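Local coordinates for protein Cas13d (uncultured Ruminococcus sp, PDB 6IV9) that binds CRISPR RNA and, through two HEPN domains, governs both maturation of that guide RNA and cleavage of target RNA, at residues A184-N189 and I514-T519; M501-T506 and N568-R573; A743-A748 and N824-L829. The protein carries 2 engineered substitutions. All blocks are in the same frame, centred on the assembly; numbering follows the deposited sequence.

Interaction 1 (A184-N189 and I514-T519). With nucleotides of chain B.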
loop_
_atom_site.group_PDB
_atom_site.type_symbol
_atom_site.label_atom_id
_atom_site.label_comp_id
_atom_site.label_asym_id
_atom_site.label_seq_id
_atom_site.Cartn_x
_atom_site.Cartn_y
_atom_site.Cartn_z
ATOM N N ALA A 184 5.811 -6.923 -5.754
ATOM C CA ALA A 184 6.553 -7.973 -5.032
ATOM C C ALA A 184 6.145 -7.964 -3.553
ATOM O O ALA A 184 5.987 -9.018 -2.980
ATOM C CB ALA A 184 8.025 -7.761 -5.193
ATOM N N VAL A 185 5.993 -6.786 -2.971
ATOM C CA VAL A 185 5.577 -6.715 -1.547
ATOM C C VAL A 185 4.175 -7.309 -1.377
ATOM O O VAL A 185 4.007 -8.157 -0.559
ATOM C CB VAL A 185 5.562 -5.249 -1.088
ATOM C CG1 VAL A 185 4.815 -5.090 0.214
ATOM C CG2 VAL A 185 6.946 -4.646 -1.006
ATOM N N TYR A 186 3.214 -6.847 -2.161
ATOM C CA TYR A 186 1.811 -7.310 -2.005
ATOM C C TYR A 186 1.607 -8.785 -2.348
ATOM O O TYR A 186 0.890 -9.424 -1.643
ATOM C CB TYR A 186 0.814 -6.278 -2.530
ATOM C CG TYR A 186 0.851 -5.079 -1.634
ATOM C CD1 TYR A 186 0.308 -5.130 -0.369
ATOM C CD2 TYR A 186 1.561 -3.960 -1.991
ATOM C CE1 TYR A 186 0.401 -4.059 0.492
ATOM C CE2 TYR A 186 1.646 -2.869 -1.152
ATOM C CZ TYR A 186 1.072 -2.921 0.096
ATOM O OH TYR A 186 1.192 -1.866 0.936
ATOM N N VAL A 187 2.200 -9.285 -3.422
ATOM C CA VAL A 187 2.021 -10.736 -3.712
ATOM C C VAL A 187 2.664 -11.559 -2.596
ATOM O O VAL A 187 2.141 -12.582 -2.257
ATOM C CB VAL A 187 2.485 -11.169 -5.109
ATOM C CG1 VAL A 187 1.679 -10.486 -6.189
ATOM C CG2 VAL A 187 3.962 -10.979 -5.313
ATOM N N THR A 188 3.788 -11.102 -2.072
ATOM C CA THR A 188 4.423 -11.869 -0.984
ATOM C C THR A 188 3.462 -11.917 0.205
ATOM O O THR A 188 3.260 -12.966 0.749
ATOM C CB THR A 188 5.774 -11.263 -0.591
ATOM O OG1 THR A 188 6.670 -11.407 -1.679
ATOM C CG2 THR A 188 6.362 -11.926 0.632
ATOM N N ASN A 189 2.873 -10.787 0.553
ATOM C CA ASN A 189 1.929 -10.743 1.691
ATOM C C ASN A 189 0.692 -11.604 1.406
ATOM O O ASN A 189 0.261 -12.290 2.291
ATOM C CB ASN A 189 1.518 -9.311 2.009
ATOM C CG ASN A 189 2.646 -8.510 2.607
ATOM O OD1 ASN A 189 3.673 -9.052 2.925
ATOM N ND2 ASN A 189 2.450 -7.222 2.762
ATOM N N ILE A 514 -4.622 -1.278 0.170
ATOM C CA ILE A 514 -5.182 -0.852 -1.136
ATOM C C ILE A 514 -4.650 0.549 -1.445
ATOM O O ILE A 514 -4.198 0.761 -2.530
ATOM C CB ILE A 514 -6.716 -0.852 -1.056
ATOM C CG1 ILE A 514 -7.274 -2.268 -0.945
ATOM C CG2 ILE A 514 -7.328 -0.076 -2.206
ATOM C CD1 ILE A 514 -8.735 -2.327 -0.629
ATOM N N ASN A 515 -4.680 1.448 -0.469
ATOM C CA ASN A 515 -4.218 2.833 -0.704
ATOM C C ASN A 515 -2.744 2.836 -1.085
ATOM O O ASN A 515 -2.402 3.496 -2.015
ATOM C CB ASN A 515 -4.429 3.697 0.533
ATOM C CG ASN A 515 -5.879 4.077 0.682
ATOM O OD1 ASN A 515 -6.621 3.968 -0.271
ATOM N ND2 ASN A 515 -6.276 4.517 1.858
ATOM N N ASP A 516 -1.935 2.087 -0.356
ATOM C CA ASP A 516 -0.487 2.067 -0.647
ATOM C C ASP A 516 -0.217 1.488 -2.039
ATOM O O ASP A 516 0.474 2.120 -2.797
ATOM C CB ASP A 516 0.220 1.215 0.397
ATOM C CG ASP A 516 1.719 1.189 0.217
ATOM O OD1 ASP A 516 2.280 2.238 0.025
ATOM O OD2 ASP A 516 2.286 0.123 0.301
ATOM N N LEU A 517 -0.778 0.328 -2.353
ATOM C CA LEU A 517 -0.519 -0.265 -3.684
ATOM C C LEU A 517 -1.085 0.614 -4.805
ATOM O O LEU A 517 -0.381 0.906 -5.727
ATOM C CB LEU A 517 -1.201 -1.632 -3.731
ATOM C CG LEU A 517 -1.184 -2.292 -5.104
ATOM C CD1 LEU A 517 0.227 -2.617 -5.528
ATOM C CD2 LEU A 517 -2.033 -3.537 -5.138
ATOM N N LEU A 518 -2.343 1.005 -4.697
ATOM C CA LEU A 518 -2.970 1.789 -5.785
ATOM C C LEU A 518 -2.320 3.161 -5.961
ATOM O O LEU A 518 -2.031 3.508 -7.069
ATOM C CB LEU A 518 -4.471 1.895 -5.549
ATOM C CG LEU A 518 -5.278 0.742 -6.142
ATOM C CD1 LEU A 518 -5.204 0.761 -7.648
ATOM C CD2 LEU A 518 -4.777 -0.586 -5.635
ATOM N N THR A 519 -2.086 3.897 -4.887
ATOM C CA THR A 519 -1.473 5.231 -5.097
ATOM C C THR A 519 -0.095 5.070 -5.741
ATOM O O THR A 519 0.238 5.844 -6.576
ATOM C CB THR A 519 -1.431 6.058 -3.814
ATOM O OG1 THR A 519 -0.603 5.402 -2.865
ATOM C CG2 THR A 519 -2.809 6.333 -3.269
ATOM P P U B 34 -6.348 9.862 -0.906
ATOM O OP1 U B 34 -7.601 9.064 -0.826
ATOM O OP2 U B 34 -6.121 10.996 -0.036
ATOM O "O5'" U B 34 -5.143 8.873 -0.734
ATOM C "C5'" U B 34 -4.542 8.631 0.547
ATOM C "C4'" U B 34 -3.308 7.797 0.358
ATOM O "O4'" U B 34 -2.284 8.492 -0.386
ATOM C "C3'" U B 34 -2.607 7.372 1.640
ATOM O "O3'" U B 34 -3.340 6.249 2.153
ATOM C "C2'" U B 34 -1.232 7.003 1.105
ATOM O "O2'" U B 34 -1.274 5.716 0.506
ATOM C "C1'" U B 34 -1.012 8.125 0.091
ATOM N N1 U B 34 -0.392 9.330 0.675
ATOM C C2 U B 34 0.943 9.207 0.984
ATOM O O2 U B 34 1.564 8.177 0.811
ATOM N N3 U B 34 1.509 10.319 1.525
ATOM C C4 U B 34 0.899 11.520 1.785
ATOM O O4 U B 34 1.573 12.441 2.209
ATOM C C5 U B 34 -0.479 11.588 1.412
ATOM C C6 U B 34 -1.072 10.498 0.906
ATOM P P C B 35 -3.523 6.065 3.793
ATOM O OP1 C B 35 -4.433 4.924 3.971
ATOM O OP2 C B 35 -3.842 7.338 4.379
ATOM O "O5'" C B 35 -2.048 5.846 4.272
ATOM C "C5'" C B 35 -1.391 4.600 3.901
ATOM C "C4'" C B 35 0.056 4.637 4.316
ATOM O "O4'" C B 35 0.687 5.712 3.623
ATOM C "C3'" C B 35 0.310 4.935 5.796
ATOM O "O3'" C B 35 0.166 3.725 6.499
ATOM C "C2'" C B 35 1.722 5.493 5.765
ATOM O "O2'" C B 35 2.708 4.507 5.640
ATOM C "C1'" C B 35 1.675 6.287 4.463
ATOM N N1 C B 35 1.369 7.705 4.651
ATOM C C2 C B 35 2.441 8.519 5.001
ATOM O O2 C B 35 3.544 8.001 5.125
ATOM N N3 C B 35 2.255 9.847 5.113
ATOM C C4 C B 35 1.026 10.352 5.021
ATOM N N4 C B 35 0.874 11.664 5.194
ATOM C C5 C B 35 -0.101 9.536 4.712
ATOM C C6 C B 35 0.108 8.220 4.590
ATOM P P C B 33 -5.038 15.212 -1.688
ATOM O OP1 C B 33 -6.479 15.476 -1.490
ATOM O OP2 C B 33 -4.047 15.306 -0.590
ATOM O "O5'" C B 33 -4.874 13.733 -2.265
ATOM C "C5'" C B 33 -5.667 13.280 -3.372
ATOM C "C4'" C B 33 -5.211 11.951 -3.861
ATOM O "O4'" C B 33 -3.928 12.096 -4.515
ATOM C "C3'" C B 33 -4.946 10.896 -2.800
ATOM O "O3'" C B 33 -6.149 10.268 -2.403
ATOM C "C2'" C B 33 -4.037 9.950 -3.545
ATOM O "O2'" C B 33 -4.716 9.175 -4.518
ATOM C "C1'" C B 33 -3.136 10.946 -4.263
ATOM N N1 C B 33 -1.946 11.311 -3.458
ATOM C C2 C B 33 -0.860 10.433 -3.492
ATOM O O2 C B 33 -0.966 9.377 -4.136
ATOM N N3 C B 33 0.251 10.737 -2.791
ATOM C C4 C B 33 0.291 11.844 -2.045
ATOM N N4 C B 33 1.423 12.128 -1.414
ATOM C C5 C B 33 -0.784 12.775 -2.021
ATOM C C6 C B 33 -1.866 12.480 -2.755
#

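Interaction 2 (M501-T506 and N568-R573). With nucleotides of chain B.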
loop_
_atom_site.group_PDB
_atom_site.type_symbol
_atom_site.label_atom_id
_atom_site.label_comp_id
_atom_site.label_asym_id
_atom_site.label_seq_id
_atom_site.Cartn_x
_atom_site.Cartn_y
_atom_site.Cartn_z
ATOM N N MET A 501 -7.525 -6.743 -13.161
ATOM C CA MET A 501 -6.663 -7.681 -12.413
ATOM C C MET A 501 -6.242 -7.015 -11.106
ATOM O O MET A 501 -6.250 -7.669 -10.103
ATOM C CB MET A 501 -5.420 -8.038 -13.215
ATOM C CG MET A 501 -4.514 -8.962 -12.497
ATOM S SD MET A 501 -3.205 -9.549 -13.559
ATOM C CE MET A 501 -2.231 -8.074 -13.778
ATOM N N ILE A 502 -5.885 -5.738 -11.163
ATOM C CA ILE A 502 -5.513 -4.991 -9.929
ATOM C C ILE A 502 -6.727 -4.919 -9.001
ATOM O O ILE A 502 -6.571 -5.141 -7.829
ATOM C CB ILE A 502 -4.932 -3.606 -10.255
ATOM C CG1 ILE A 502 -3.680 -3.732 -11.123
ATOM C CG2 ILE A 502 -4.677 -2.834 -8.981
ATOM C CD1 ILE A 502 -2.592 -4.568 -10.535
ATOM N N TYR A 503 -7.916 -4.707 -9.547
ATOM C CA TYR A 503 -9.118 -4.660 -8.688
ATOM C C TYR A 503 -9.287 -6.008 -7.982
ATOM O O TYR A 503 -9.616 -6.037 -6.839
ATOM C CB TYR A 503 -10.394 -4.345 -9.466
ATOM C CG TYR A 503 -11.611 -4.489 -8.596
ATOM C CD1 TYR A 503 -11.944 -3.510 -7.687
ATOM C CD2 TYR A 503 -12.377 -5.633 -8.608
ATOM C CE1 TYR A 503 -13.022 -3.639 -6.839
ATOM C CE2 TYR A 503 -13.464 -5.783 -7.768
ATOM C CZ TYR A 503 -13.784 -4.785 -6.873
ATOM O OH TYR A 503 -14.828 -4.908 -6.023
ATOM N N MET A 504 -9.023 -7.096 -8.689
ATOM C CA MET A 504 -9.170 -8.461 -8.131
ATOM C C MET A 504 -8.227 -8.631 -6.933
ATOM O O MET A 504 -8.662 -9.100 -5.932
ATOM C CB MET A 504 -8.849 -9.508 -9.198
ATOM C CG MET A 504 -8.960 -10.919 -8.705
ATOM S SD MET A 504 -7.469 -11.519 -7.915
ATOM C CE MET A 504 -6.408 -11.666 -9.344
ATOM N N LEU A 505 -7.011 -8.105 -7.027
ATOM C CA LEU A 505 -5.981 -8.196 -5.965
ATOM C C LEU A 505 -6.488 -7.540 -4.680
ATOM O O LEU A 505 -6.165 -8.002 -3.632
ATOM C CB LEU A 505 -4.752 -7.431 -6.440
ATOM C CG LEU A 505 -3.551 -8.251 -6.891
ATOM C CD1 LEU A 505 -3.907 -9.652 -7.320
ATOM C CD2 LEU A 505 -2.756 -7.513 -7.944
ATOM N N THR A 506 -7.318 -6.507 -4.804
ATOM C CA THR A 506 -7.809 -5.727 -3.635
ATOM C C THR A 506 -8.681 -6.560 -2.697
ATOM O O THR A 506 -8.821 -6.188 -1.562
ATOM C CB THR A 506 -8.441 -4.392 -4.020
ATOM O OG1 THR A 506 -9.714 -4.656 -4.580
ATOM C CG2 THR A 506 -7.565 -3.577 -4.941
ATOM N N ASN A 568 -10.997 3.961 -5.844
ATOM C CA ASN A 568 -12.266 4.466 -5.268
ATOM C C ASN A 568 -13.238 3.313 -4.975
ATOM O O ASN A 568 -13.756 3.251 -3.897
ATOM C CB ASN A 568 -12.928 5.482 -6.205
ATOM C CG ASN A 568 -12.071 6.697 -6.499
ATOM O OD1 ASN A 568 -11.260 7.098 -5.698
ATOM N ND2 ASN A 568 -12.254 7.291 -7.657
ATOM N N ILE A 569 -13.494 2.457 -5.946
ATOM C CA ILE A 569 -14.463 1.340 -5.759
ATOM C C ILE A 569 -13.928 0.248 -4.829
ATOM O O ILE A 569 -14.710 -0.327 -4.135
ATOM C CB ILE A 569 -15.012 0.818 -7.093
ATOM C CG1 ILE A 569 -13.957 0.053 -7.884
ATOM C CG2 ILE A 569 -15.606 1.965 -7.883
ATOM C CD1 ILE A 569 -14.460 -0.527 -9.153
ATOM N N ALA A 570 -12.634 -0.041 -4.884
ATOM C CA ALA A 570 -12.041 -1.061 -3.992
ATOM C C ALA A 570 -12.112 -0.615 -2.526
ATOM O O ALA A 570 -12.125 -1.459 -1.672
ATOM C CB ALA A 570 -10.639 -1.399 -4.405
ATOM N N SER A 571 -12.069 0.688 -2.289
ATOM C CA SER A 571 -12.068 1.290 -0.935
ATOM C C SER A 571 -13.458 1.248 -0.303
ATOM O O SER A 571 -13.569 1.507 0.864
ATOM C CB SER A 571 -11.506 2.681 -0.970
ATOM O OG SER A 571 -10.152 2.661 -1.356
ATOM N N MET A 572 -14.480 0.993 -1.101
ATOM C CA MET A 572 -15.864 0.959 -0.585
ATOM C C MET A 572 -16.113 -0.311 0.215
ATOM O O MET A 572 -15.561 -1.329 -0.101
ATOM C CB MET A 572 -16.872 1.065 -1.726
ATOM C CG MET A 572 -16.865 2.417 -2.364
ATOM S SD MET A 572 -17.905 2.527 -3.800
ATOM C CE MET A 572 -17.611 4.213 -4.306
ATOM N N ARG A 573 -16.970 -0.189 1.210
ATOM C CA ARG A 573 -17.352 -1.301 2.097
ATOM C C ARG A 573 -18.044 -2.394 1.283
ATOM O O ARG A 573 -18.885 -2.080 0.477
ATOM C CB ARG A 573 -18.372 -0.729 3.080
ATOM C CG ARG A 573 -18.628 -1.583 4.303
ATOM C CD ARG A 573 -19.532 -0.796 5.229
ATOM N NE ARG A 573 -19.947 -1.639 6.327
ATOM C CZ ARG A 573 -20.213 -1.215 7.551
ATOM N NH1 ARG A 573 -20.507 -2.086 8.498
ATOM N NH2 ARG A 573 -20.190 0.075 7.817
ATOM P P A B 42 -13.940 7.688 3.627
ATOM O OP1 A B 42 -13.581 8.469 2.428
ATOM O OP2 A B 42 -14.820 8.211 4.710
ATOM O "O5'" A B 42 -14.761 6.404 3.189
ATOM C "C5'" A B 42 -14.215 5.542 2.210
ATOM C "C4'" A B 42 -15.164 4.406 2.078
ATOM O "O4'" A B 42 -14.983 3.592 3.259
ATOM C "C3'" A B 42 -16.640 4.793 2.052
ATOM O "O3'" A B 42 -17.103 4.825 0.688
ATOM C "C2'" A B 42 -17.316 3.617 2.754
ATOM O "O2'" A B 42 -17.733 2.487 2.031
ATOM C "C1'" A B 42 -16.202 3.047 3.637
ATOM N N9 A B 42 -16.466 3.404 5.021
ATOM C C8 A B 42 -16.711 4.633 5.584
ATOM N N7 A B 42 -16.997 4.579 6.859
ATOM C C5 A B 42 -16.957 3.222 7.151
ATOM C C6 A B 42 -17.147 2.506 8.341
ATOM N N6 A B 42 -17.451 3.084 9.505
ATOM N N1 A B 42 -17.003 1.159 8.297
ATOM C C2 A B 42 -16.694 0.581 7.126
ATOM N N3 A B 42 -16.482 1.151 5.940
ATOM C C4 A B 42 -16.644 2.487 6.022
ATOM P P U B 43 -17.281 6.149 -0.116
ATOM O OP1 U B 43 -16.158 6.256 -1.117
ATOM O OP2 U B 43 -17.548 7.272 0.781
ATOM O "O5'" U B 43 -18.548 5.835 -1.020
ATOM C "C5'" U B 43 -19.820 5.528 -0.432
ATOM C "C4'" U B 43 -20.913 5.695 -1.465
ATOM O "O4'" U B 43 -20.703 4.650 -2.433
ATOM C "C3'" U B 43 -22.347 5.465 -0.957
ATOM O "O3'" U B 43 -22.811 6.728 -0.509
ATOM C "C2'" U B 43 -23.050 4.943 -2.219
ATOM O "O2'" U B 43 -23.215 6.062 -3.062
ATOM C "C1'" U B 43 -21.947 4.079 -2.846
ATOM N N1 U B 43 -21.985 2.670 -2.431
ATOM C C2 U B 43 -23.025 1.891 -2.879
ATOM O O2 U B 43 -23.879 2.301 -3.636
ATOM N N3 U B 43 -23.024 0.606 -2.415
ATOM C C4 U B 43 -22.114 0.027 -1.571
ATOM O O4 U B 43 -22.252 -1.154 -1.256
ATOM C C5 U B 43 -21.064 0.891 -1.149
ATOM C C6 U B 43 -21.035 2.153 -1.578
#

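Interaction 3 (A743-A748 and N824-L829). With nucleotides of chain B.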
loop_
_atom_site.group_PDB
_atom_site.type_symbol
_atom_site.label_atom_id
_atom_site.label_comp_id
_atom_site.label_asym_id
_atom_site.label_seq_id
_atom_site.Cartn_x
_atom_site.Cartn_y
_atom_site.Cartn_z
ATOM N N ALA A 743 8.198 -5.885 4.726
ATOM C CA ALA A 743 8.027 -5.462 3.324
ATOM C C ALA A 743 9.317 -4.817 2.799
ATOM O O ALA A 743 9.635 -5.016 1.657
ATOM C CB ALA A 743 6.863 -4.521 3.238
ATOM N N ARG A 744 10.040 -4.085 3.638
ATOM C CA ARG A 744 11.287 -3.413 3.193
ATOM C C ARG A 744 12.305 -4.468 2.758
ATOM O O ARG A 744 13.042 -4.216 1.850
ATOM C CB ARG A 744 11.853 -2.548 4.321
ATOM C CG ARG A 744 10.960 -1.391 4.719
ATOM C CD ARG A 744 11.017 -0.333 3.652
ATOM N NE ARG A 744 12.276 0.360 3.664
ATOM C CZ ARG A 744 12.668 1.168 4.628
ATOM N NH1 ARG A 744 11.824 1.556 5.554
ATOM N NH2 ARG A 744 13.903 1.604 4.656
ATOM N N TYR A 745 12.375 -5.561 3.507
ATOM C CA TYR A 745 13.282 -6.704 3.242
ATOM C C TYR A 745 12.848 -7.456 1.982
ATOM O O TYR A 745 13.673 -7.920 1.236
ATOM C CB TYR A 745 13.539 -7.493 4.525
ATOM C CG TYR A 745 14.193 -6.614 5.547
ATOM C CD1 TYR A 745 13.435 -5.842 6.398
ATOM C CD2 TYR A 745 15.563 -6.476 5.591
ATOM C CE1 TYR A 745 14.020 -4.985 7.303
ATOM C CE2 TYR A 745 16.166 -5.621 6.487
ATOM C CZ TYR A 745 15.392 -4.865 7.343
ATOM O OH TYR A 745 15.975 -4.004 8.213
ATOM N N VAL A 746 11.543 -7.557 1.786
ATOM C CA VAL A 746 10.986 -8.218 0.580
ATOM C C VAL A 746 11.437 -7.422 -0.645
ATOM O O VAL A 746 11.841 -8.017 -1.590
ATOM C CB VAL A 746 9.456 -8.319 0.645
ATOM C CG1 VAL A 746 8.916 -8.824 -0.671
ATOM C CG2 VAL A 746 9.010 -9.204 1.798
ATOM N N ILE A 747 11.398 -6.098 -0.564
ATOM C CA ILE A 747 11.863 -5.259 -1.705
ATOM C C ILE A 747 13.352 -5.548 -1.923
ATOM O O ILE A 747 13.762 -5.699 -3.046
ATOM C CB ILE A 747 11.624 -3.770 -1.401
ATOM C CG1 ILE A 747 10.135 -3.428 -1.358
ATOM C CG2 ILE A 747 12.389 -2.891 -2.363
ATOM C CD1 ILE A 747 9.850 -2.055 -0.839
ATOM N N ALA A 748 14.104 -5.668 -0.839
ATOM C CA ALA A 748 15.551 -5.916 -0.974
ATOM C C ALA A 748 15.801 -7.243 -1.709
ATOM O O ALA A 748 16.652 -7.272 -2.578
ATOM C CB ALA A 748 16.180 -5.898 0.388
ATOM N N ASN A 824 14.625 -16.762 3.066
ATOM C CA ASN A 824 13.425 -17.609 3.258
ATOM C C ASN A 824 12.511 -17.003 4.326
ATOM O O ASN A 824 11.328 -16.983 4.128
ATOM C CB ASN A 824 13.824 -19.045 3.587
ATOM C CG ASN A 824 14.481 -19.744 2.420
ATOM O OD1 ASN A 824 14.305 -19.356 1.279
ATOM N ND2 ASN A 824 15.252 -20.776 2.695
ATOM N N CYS A 825 13.081 -16.543 5.426
ATOM C CA CYS A 825 12.279 -15.956 6.519
ATOM C C CYS A 825 11.579 -14.692 6.013
ATOM O O CYS A 825 10.465 -14.470 6.380
ATOM C CB CYS A 825 13.167 -15.605 7.699
ATOM S SG CYS A 825 13.757 -17.044 8.624
ATOM N N ILE A 826 12.275 -13.886 5.223
ATOM C CA ILE A 826 11.672 -12.640 4.681
ATOM C C ILE A 826 10.501 -12.997 3.766
ATOM O O ILE A 826 9.439 -12.488 3.963
ATOM C CB ILE A 826 12.755 -11.840 3.936
ATOM C CG1 ILE A 826 13.799 -11.288 4.909
ATOM C CG2 ILE A 826 12.138 -10.759 3.072
ATOM C CD1 ILE A 826 15.069 -10.827 4.266
ATOM N N ALA A 827 10.722 -13.915 2.843
ATOM C CA ALA A 827 9.684 -14.334 1.880
ATOM C C ALA A 827 8.471 -14.963 2.576
ATOM O O ALA A 827 7.408 -14.839 2.043
ATOM C CB ALA A 827 10.270 -15.257 0.857
ATOM N N HIS A 828 8.658 -15.638 3.700
ATOM C CA HIS A 828 7.539 -16.368 4.343
ATOM C C HIS A 828 6.945 -15.634 5.539
ATOM O O HIS A 828 6.166 -16.245 6.232
ATOM C CB HIS A 828 8.024 -17.749 4.764
ATOM C CG HIS A 828 8.566 -18.515 3.617
ATOM N ND1 HIS A 828 9.394 -19.576 3.766
ATOM C CD2 HIS A 828 8.392 -18.359 2.297
ATOM C CE1 HIS A 828 9.713 -20.042 2.584
ATOM N NE2 HIS A 828 9.121 -19.316 1.678
ATOM N N LEU A 829 7.386 -14.410 5.797
ATOM C CA LEU A 829 6.891 -13.634 6.958
ATOM C C LEU A 829 7.070 -14.437 8.249
ATOM O O LEU A 829 6.233 -14.366 9.098
ATOM C CB LEU A 829 5.443 -13.197 6.740
ATOM C CG LEU A 829 5.309 -11.903 5.948
ATOM C CD1 LEU A 829 5.690 -12.118 4.504
ATOM C CD2 LEU A 829 3.924 -11.309 6.056
ATOM P P A B 27 14.293 0.574 -1.613
ATOM O OP1 A B 27 14.463 -0.767 -0.961
ATOM O OP2 A B 27 14.510 0.651 -3.057
ATOM O "O5'" A B 27 12.861 1.207 -1.489
ATOM C "C5'" A B 27 12.257 1.206 -0.178
ATOM C "C4'" A B 27 10.910 1.814 -0.257
ATOM O "O4'" A B 27 10.287 1.777 1.027
ATOM C "C3'" A B 27 10.910 3.297 -0.630
ATOM O "O3'" A B 27 10.458 3.480 -1.957
ATOM C "C2'" A B 27 9.891 3.935 0.334
ATOM O "O2'" A B 27 8.914 4.705 -0.351
ATOM C "C1'" A B 27 9.273 2.705 1.019
ATOM N N9 A B 27 8.844 2.944 2.387
ATOM C C8 A B 27 7.586 2.670 2.859
ATOM N N7 A B 27 7.391 3.055 4.090
ATOM C C5 A B 27 8.610 3.607 4.467
ATOM C C6 A B 27 9.062 4.170 5.674
ATOM N N6 A B 27 8.294 4.302 6.761
ATOM N N1 A B 27 10.327 4.654 5.710
ATOM C C2 A B 27 11.090 4.517 4.620
ATOM N N3 A B 27 10.795 3.952 3.454
ATOM C C4 A B 27 9.521 3.525 3.435
#

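Interaction 1 (A184-N189 and I514-T519)
Tyr186 OH approaches Asp516 OD2 to 2.4 Å, very short for the hydrogen bond it donates to that carboxylate, and the exact length is best treated as doubtful. The bond joins two long helices, 168-197 and 511-535, in the mainly alpha-helical body of this CRISPR effector, close to the centre of the chain. Tyr186 is the one residue of 184-189 that touches 514-519: its CG lies anti to the carbonyl carbon (chi1 -68°), which sends the ring across the gap toward the other helix. Asp516 comes to meet it with CG anti to the backbone N, and OD2 arrives at the ring's edge, in its plane, while the carboxylate itself is turned 65° from the ring. On the CD2 side of the ring, Leu517 lies antiparallel alongside it, its CB and CD1 each 4.0 Å from Tyr186 CD2. Val185 CG1, from the tyrosine's own helix, lies over the centre of one ring face. Together with the bond at OH, these two limit how the ring can turn.

The far side of helix 511-535 belongs to the guide RNA. Thr519 turns its OG1 back to donate to Asn515 O, which also accepts from Thr519 N on the opposite face of its carbonyl plane, and its CG2 lies 3.6 Å from U34 O4' of chain B. Helix 556-570 flanks this side through Lys567. One turn before Thr519, Asn515 ND2 donates a nearly straight bond, 2.8 Å and 173°, to phosphate oxygen OP1 of C35 of chain B.

Interaction 2 (M501-T506 and N568-R573)
Tyr503 and Ala570 bury the most surface here, followed by Ile569, and the contact is almost entirely apolar. Tyr503 has its CG anti to the backbone N (chi1 172°), which projects the ring outward from helix 497-505, so that its CD1-CE1 side meets helix 556-570. There CE1 lies 3.9 Å from Ile569 CG1 and 4.0 Å from Ala570 CA, with CD1 at a similar distance from Ala570 CB. Ile569 crosses the tyrosine at about a right angle, presenting CG1 and then CD1 to that same flank of the ring.

The Ala570 methyl is directed toward 501-506 and lies between the Tyr503 ring and Thr506, touching both. The small side chain suits the close approach: the CA atoms of Thr506 and Ala570 are only 6.3 Å apart. Such an alanine, flanked by tyrosine and threonine, makes this a tight helix-helix contact of the alpha-helical body. All three side-chain atoms of Thr506 touch that methyl, OG1 nearest at 3.4 Å. The hydroxyl is not left without a partner, because OG1 gives a 2.6 Å hydrogen bond to Tyr503 O, directed at a lone pair within the plane of that carbonyl. Thr506 N shares the same acceptor, which ties the end of the turn back on itself.

Beyond Ala570 the chain meets the guide RNA. Arg573 N donates to A42 O2' of chain B at 2.9 Å, and the extended arginine runs beside that adenine, while Met572 SD and CE pass along the ribose of U43 of chain B. Around the apolar contact, helix 312-330 brings Arg325 against Tyr503, helix 267-291 packs on Met501, Met504 and Leu505, and helix 511-535 sets Ile514 against Thr506 and Leu518 against Ile502.

Interaction 3 (A743-A748 and N824-L829)
Ile826 reaches from the last turn of helix 816-827 into the backbone between Tyr745 and Val746 on the long helix 713-760. From CB the side chain forks. The CG2 branch, anti to the backbone N, presses on the main chain itself, 3.5 Å from both Tyr745 C and Val746 N, and also meets Val746 CG2 at 3.7 Å, the two side chains lying antiparallel alongside one another. The other branch goes to Tyr745: CG1 lies 3.8 Å from Tyr745 CB, and at the tip CD1 stays against the same CB, at 3.7 Å. Beyond CB the tyrosine leads off elsewhere, its OH hydrogen-bonded to Leu907 O and His853 NE2, while Tyr852 and Met856 of helix 848-861 pack on Ile826.

The opposite side of helix 713-760 faces the guide RNA. Arg744, bent at its second and third torsions, lays its guanidinium nearly flat over the face of the adenine of A27 of chain B, above the C2-N3 side, with NH1 3.3 Å from N3; NH1 also binds Phe913 O.

After Ala827 the helix ends in a Schellman motif, with Leu829 at positive phi as its C-prime residue. His828 sits in that turn, its ring stacked with Tyr206. It stands where the histidine of the HEPN R-X4-H motif would be expected, although the arginine position of that motif is an alanine in the crystallised protein, probably one of its engineered residues.

How the interactions relate
From the N terminus, helix 168-197 supplies the first half of interaction 1, which closes only at 514-519, some 324 mostly helical residues later. Before it closes, 501-506 opens interaction 2, whose partner at 568-573 comes after; the two therefore cross, and helix 511-535, which carries half of interaction 1, also packs on interaction 2, with Ile514 touching both Thr506 and Ala570. Interaction 3 follows in series, closing 75 residues between helices 713-760 and 816-827. It meets interaction 1 through helix 168-197, where Val185 packs on Ala743 and Ile747. Interactions 2 and 3 do not touch, about 14 Å apart at their nearest atoms, so interaction 1 bridges them, and all three border the guide RNA.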